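Esterase LipW (Mycobacterium marinum, PDB 3QH4) is an esterase of the alpha/beta hydrolase fold that probably hydrolyses carboxylic esters, with strict selectivity for its substrates. Local coordinates at residues A[51-56]-A[103-108]; A[123-128]-A[132-137]. One frame throughout, in Å; residues are numbered along the deposited sequence.

Contact 1: residues A[51-56]-A[103-108]; sequences TETAAA and TDHRQC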
loop_
_atom_site.group_PDB
_atom_site.type_symbol
_atom_site.label_atom_id
_atom_site.label_comp_id
_atom_site.label_asym_id
_atom_site.label_seq_id
_atom_site.Cartn_x
_atom_site.Cartn_y
_atom_site.Cartn_z
ATOM N N THR A 51 15.557 -9.984 10.926
ATOM C CA THR A 51 16.090 -11.050 10.070
ATOM C C THR A 51 16.075 -10.612 8.612
ATOM O O THR A 51 17.000 -10.903 7.858
ATOM C CB THR A 51 15.253 -12.333 10.204
ATOM O OG1 THR A 51 15.311 -12.798 11.563
ATOM C CG2 THR A 51 15.787 -13.416 9.299
ATOM N N GLU A 52 14.990 -9.939 8.231
ATOM C CA GLU A 52 14.807 -9.470 6.866
ATOM C C GLU A 52 15.833 -8.427 6.476
ATOM O O GLU A 52 16.391 -8.478 5.384
ATOM C CB GLU A 52 13.385 -8.921 6.694
ATOM C CG GLU A 52 12.331 -10.047 6.633
ATOM C CD GLU A 52 10.922 -9.571 6.966
ATOM O OE1 GLU A 52 10.731 -8.357 7.118
ATOM O OE2 GLU A 52 10.025 -10.431 7.144
ATOM N N THR A 53 16.067 -7.473 7.369
ATOM C CA THR A 53 17.101 -6.451 7.160
ATOM C C THR A 53 18.492 -7.077 7.024
ATOM O O THR A 53 19.268 -6.688 6.146
ATOM C CB THR A 53 17.077 -5.439 8.332
ATOM O OG1 THR A 53 15.832 -4.740 8.277
ATOM C CG2 THR A 53 18.246 -4.412 8.257
ATOM N N ALA A 54 18.790 -8.055 7.879
ATOM C CA ALA A 54 20.104 -8.722 7.812
ATOM C C ALA A 54 20.352 -9.382 6.458
ATOM O O ALA A 54 21.498 -9.413 5.959
ATOM C CB ALA A 54 20.266 -9.734 8.961
ATOM N N ALA A 55 19.294 -9.913 5.848
ATOM C CA ALA A 55 19.409 -10.625 4.580
ATOM C C ALA A 55 19.513 -9.696 3.355
ATOM O O ALA A 55 20.225 -9.999 2.377
ATOM C CB ALA A 55 18.231 -11.595 4.412
ATOM N N ALA A 56 18.842 -8.549 3.403
ATOM C CA ALA A 56 18.672 -7.754 2.188
ATOM C C ALA A 56 19.897 -6.924 1.808
ATOM O O ALA A 56 20.110 -6.658 0.620
ATOM C CB ALA A 56 17.434 -6.844 2.286
ATOM N N THR A 103 5.209 -3.662 9.200
ATOM C CA THR A 103 4.154 -4.430 8.517
ATOM C C THR A 103 4.581 -4.858 7.115
ATOM O O THR A 103 4.563 -6.062 6.784
ATOM C CB THR A 103 2.867 -3.636 8.443
ATOM O OG1 THR A 103 2.467 -3.266 9.787
ATOM C CG2 THR A 103 1.777 -4.471 7.714
ATOM N N ASP A 104 4.958 -3.870 6.305
ATOM C CA ASP A 104 5.354 -4.081 4.918
ATOM C C ASP A 104 6.859 -3.870 4.767
ATOM O O ASP A 104 7.349 -3.436 3.715
ATOM C CB ASP A 104 4.605 -3.094 4.010
ATOM C CG ASP A 104 3.157 -3.506 3.767
ATOM O OD1 ASP A 104 2.767 -4.635 4.141
ATOM O OD2 ASP A 104 2.449 -2.706 3.130
ATOM N N HIS A 105 7.601 -4.171 5.834
ATOM C CA HIS A 105 9.082 -4.043 5.782
ATOM C C HIS A 105 9.682 -4.858 4.611
ATOM O O HIS A 105 10.534 -4.346 3.895
ATOM C CB HIS A 105 9.631 -4.478 7.141
ATOM C CG HIS A 105 11.117 -4.349 7.306
ATOM N ND1 HIS A 105 11.762 -3.130 7.411
ATOM C CD2 HIS A 105 12.068 -5.295 7.481
ATOM C CE1 HIS A 105 13.056 -3.338 7.593
ATOM N NE2 HIS A 105 13.267 -4.641 7.655
ATOM N N ARG A 106 9.221 -6.090 4.416
ATOM C CA ARG A 106 9.750 -6.922 3.329
ATOM C C ARG A 106 9.502 -6.234 1.981
ATOM O O ARG A 106 10.403 -6.149 1.153
ATOM C CB ARG A 106 9.128 -8.317 3.339
ATOM C CG ARG A 106 9.659 -9.238 2.223
ATOM C CD ARG A 106 11.160 -9.520 2.331
ATOM N NE ARG A 106 11.585 -10.534 1.347
ATOM C CZ ARG A 106 11.489 -11.849 1.519
ATOM N NH1 ARG A 106 10.945 -12.367 2.636
ATOM N NH2 ARG A 106 11.912 -12.663 0.543
ATOM N N GLN A 107 8.266 -5.764 1.758
ATOM C CA GLN A 107 7.940 -5.072 0.519
ATOM C C GLN A 107 8.882 -3.893 0.268
ATOM O O GLN A 107 9.334 -3.684 -0.865
ATOM C CB GLN A 107 6.463 -4.633 0.559
ATOM C CG GLN A 107 5.986 -3.611 -0.537
ATOM C CD GLN A 107 5.845 -4.243 -1.941
ATOM O OE1 GLN A 107 4.733 -4.567 -2.377
ATOM N NE2 GLN A 107 6.959 -4.379 -2.649
ATOM N N CYS A 108 9.170 -3.123 1.328
ATOM C CA CYS A 108 10.019 -1.935 1.206
ATOM C C CYS A 108 11.435 -2.351 0.833
ATOM O O CYS A 108 12.060 -1.701 -0.019
ATOM C CB CYS A 108 10.009 -1.094 2.499
ATOM S SG CYS A 108 8.422 -0.233 2.733
HETATM O O HOH W 1 9.266 -11.517 4.854
#
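Glu52 lays its carboxylate along the edge of the His105 imidazole, OE1 standing 3.4 Å from CD2 and close to the ring plane. The two side chains run alongside each other in opposite senses, and their flat ends are nearly coplanar, 22° apart, so the carboxylate borders the ring rather than stacking on it. At the same edge, one helix position further on, Thr53 meets the imidazole at about a right angle. His105 NE2 donates to Thr53 OG1 over 2.6 Å, with the hydroxyl oxygen in the ring plane, although the N-H...O angle of 142° leaves the bond clearly bent. His105 reaches this far because its CG lies anti to the backbone N (chi1 -177°), which carries the ring out to the end of helix 31-56. That helix precedes the central sheet of the alpha/beta hydrolase fold, and here its last turns rest on the start of helix 105-115. The second ring nitrogen, ND1, is hydrogen-bonded to the hydroxyl of Tyr78 on strand 72-79, so both imidazole nitrogens are engaged and the rotation of the ring is fixed. Thr53 OG1 is also bonded to Ala49 O within its own helix. Arg106 joins Glu52 through a water, which donates to Glu52 OE2 at 2.6 Å and accepts from Arg106 NH1 at 2.9 Å. The direct charge partners are different: Glu52 OE1 pairs with Arg45, while the guanidinium of Arg106 forms salt bridges with Glu110 and Glu296.

Contact 2: residues A[123-128]-A[132-137]; sequences DYRLAP and YPAALH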
loop_
_atom_site.group_PDB
_atom_site.type_symbol
_atom_site.label_atom_id
_atom_site.label_comp_id
_atom_site.label_asym_id
_atom_site.label_seq_id
_atom_site.Cartn_x
_atom_site.Cartn_y
_atom_site.Cartn_z
ATOM N N ASP A 123 4.713 5.900 8.936
ATOM C CA ASP A 123 3.981 5.290 10.056
ATOM C C ASP A 123 2.785 6.187 10.344
ATOM O O ASP A 123 2.803 6.977 11.313
ATOM C CB ASP A 123 4.880 5.195 11.303
ATOM C CG ASP A 123 4.284 4.355 12.408
ATOM O OD1 ASP A 123 3.294 3.639 12.185
ATOM O OD2 ASP A 123 4.847 4.398 13.536
ATOM N N TYR A 124 1.765 6.081 9.487
ATOM C CA TYR A 124 0.586 6.941 9.605
ATOM C C TYR A 124 -0.359 6.542 10.729
ATOM O O TYR A 124 -0.416 5.368 11.144
ATOM C CB TYR A 124 -0.168 6.979 8.268
ATOM C CG TYR A 124 -0.612 5.631 7.738
ATOM C CD1 TYR A 124 0.144 4.950 6.761
ATOM C CD2 TYR A 124 -1.786 5.042 8.193
ATOM C CE1 TYR A 124 -0.302 3.708 6.234
ATOM C CE2 TYR A 124 -2.243 3.816 7.675
ATOM C CZ TYR A 124 -1.491 3.163 6.697
ATOM O OH TYR A 124 -1.930 1.974 6.210
ATOM N N ARG A 125 -1.098 7.535 11.225
ATOM C CA ARG A 125 -2.069 7.312 12.289
ATOM C C ARG A 125 -3.225 6.453 11.774
ATOM O O ARG A 125 -3.566 6.501 10.565
ATOM C CB ARG A 125 -2.601 8.639 12.835
ATOM C CG ARG A 125 -1.571 9.373 13.762
ATOM C CD ARG A 125 -2.017 10.818 14.039
ATOM N NE ARG A 125 -2.058 11.577 12.784
ATOM C CZ ARG A 125 -2.831 12.648 12.588
ATOM N NH1 ARG A 125 -3.605 13.116 13.574
ATOM N NH2 ARG A 125 -2.830 13.257 11.404
ATOM N N LEU A 126 -3.820 5.717 12.717
ATOM C CA LEU A 126 -4.777 4.624 12.413
ATOM C C LEU A 126 -6.185 4.878 12.874
ATOM O O LEU A 126 -6.419 5.442 13.925
ATOM C CB LEU A 126 -4.324 3.317 13.089
ATOM C CG LEU A 126 -2.925 2.812 12.700
ATOM C CD1 LEU A 126 -2.524 1.600 13.565
ATOM C CD2 LEU A 126 -2.796 2.486 11.184
ATOM N N ALA A 127 -7.118 4.439 12.027
ATOM C CA ALA A 127 -8.530 4.352 12.350
ATOM C C ALA A 127 -8.740 3.132 13.256
ATOM O O ALA A 127 -7.922 2.221 13.246
ATOM C CB ALA A 127 -9.312 4.186 11.051
ATOM N N PRO A 128 -9.842 3.101 14.033
ATOM C CA PRO A 128 -10.894 4.106 14.136
ATOM C C PRO A 128 -10.543 5.343 14.963
ATOM O O PRO A 128 -11.338 6.295 14.969
ATOM C CB PRO A 128 -12.045 3.344 14.831
ATOM C CG PRO A 128 -11.395 2.349 15.625
ATOM C CD PRO A 128 -10.149 1.915 14.859
ATOM N N TYR A 132 -10.136 9.261 8.518
ATOM C CA TYR A 132 -9.880 10.219 7.436
ATOM C C TYR A 132 -10.131 11.648 7.959
ATOM O O TYR A 132 -11.125 11.877 8.663
ATOM C CB TYR A 132 -10.827 9.916 6.289
ATOM C CG TYR A 132 -10.803 10.970 5.237
ATOM C CD1 TYR A 132 -9.812 10.959 4.250
ATOM C CD2 TYR A 132 -11.704 12.044 5.274
ATOM C CE1 TYR A 132 -9.749 11.996 3.301
ATOM C CE2 TYR A 132 -11.674 13.036 4.320
ATOM C CZ TYR A 132 -10.702 13.010 3.333
ATOM O OH TYR A 132 -10.662 14.041 2.386
ATOM N N PRO A 133 -9.237 12.606 7.646
ATOM C CA PRO A 133 -8.048 12.513 6.798
ATOM C C PRO A 133 -6.714 12.357 7.551
ATOM O O PRO A 133 -5.706 12.807 7.040
ATOM C CB PRO A 133 -8.065 13.883 6.096
ATOM C CG PRO A 133 -8.516 14.828 7.242
ATOM C CD PRO A 133 -9.533 14.016 8.018
ATOM N N ALA A 134 -6.678 11.735 8.729
ATOM C CA ALA A 134 -5.451 11.770 9.532
ATOM C C ALA A 134 -4.240 11.120 8.840
ATOM O O ALA A 134 -3.175 11.721 8.729
ATOM C CB ALA A 134 -5.694 11.147 10.934
ATOM N N ALA A 135 -4.413 9.886 8.360
ATOM C CA ALA A 135 -3.318 9.175 7.688
ATOM C C ALA A 135 -2.889 9.904 6.419
ATOM O O ALA A 135 -1.697 9.979 6.115
ATOM C CB ALA A 135 -3.721 7.726 7.352
ATOM N N LEU A 136 -3.847 10.418 5.649
ATOM C CA LEU A 136 -3.492 11.147 4.431
ATOM C C LEU A 136 -2.692 12.400 4.803
ATOM O O LEU A 136 -1.679 12.709 4.176
ATOM C CB LEU A 136 -4.759 11.514 3.673
ATOM C CG LEU A 136 -4.546 12.270 2.372
ATOM C CD1 LEU A 136 -3.572 11.510 1.409
ATOM C CD2 LEU A 136 -5.920 12.474 1.761
ATOM N N HIS A 137 -3.112 13.100 5.859
ATOM C CA HIS A 137 -2.323 14.228 6.336
ATOM C C HIS A 137 -0.894 13.822 6.687
ATOM O O HIS A 137 0.044 14.564 6.377
ATOM C CB HIS A 137 -2.962 14.902 7.534
ATOM C CG HIS A 137 -4.073 15.834 7.185
ATOM N ND1 HIS A 137 -5.039 16.206 8.100
ATOM C CD2 HIS A 137 -4.377 16.469 6.030
ATOM C CE1 HIS A 137 -5.885 17.042 7.524
ATOM N NE2 HIS A 137 -5.504 17.223 6.271
#
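With chi1 at 57°, Tyr124 holds CG between its backbone N and carbonyl carbon, and this places CB and the CD2 side of the ring against Ala135; Arg125, bent at chi3 (-63°), turns its guanidinium back over Ala134. The Ala135 methyl is the centre of the packing. Ala135 CB lies 3.4 Å from Tyr124 CD2, oblique to the ring, and equally close to Arg125 O. Ala134 CB sits over the middle of one guanidinium face, 3.5 Å above the plane, while His137 CB lies at the edge of the same group. Arg125 NH2 also reaches Ala134 O at 3.1 Å, but the bond is weak, with an N-H...O angle of 122°; its stronger partner is Asp138, through a salt bridge. The Tyr124 ring also stacks with His92, whose carbonyl oxygen receives the phenol OH, and both Tyr124 and Ala135 touch Leu171 of helix 167-181. The side chain of Tyr124 also touches what is probably the nucleophile elbow around Ser166, and beside it the contact packs the loop after strand 118-122 onto the first turn of helix 134-148, a strand-to-helix connection of the alpha/beta hydrolase fold.

Overall arrangement
From the N terminus, helix 31-56 ends in the first half of contact 1. The chain then runs through strands 59-66, 72-79 and 85-91 before returning at 103-108, so contact 1 closes a long loop that ties the C-terminal end of helix 31-56 to helix 105-115. Strand 118-122 follows, and contact 2 closes a much shorter loop, between 123-128 and 132-137, at the passage from that strand into helix 134-148. The two contacts are in series, neither nested nor crossed. Their centres lie 23 Å apart, and their nearest atoms about 7 Å. His92, in the loop after strand 85-91, lies against residues of both 103-108 and 123-128.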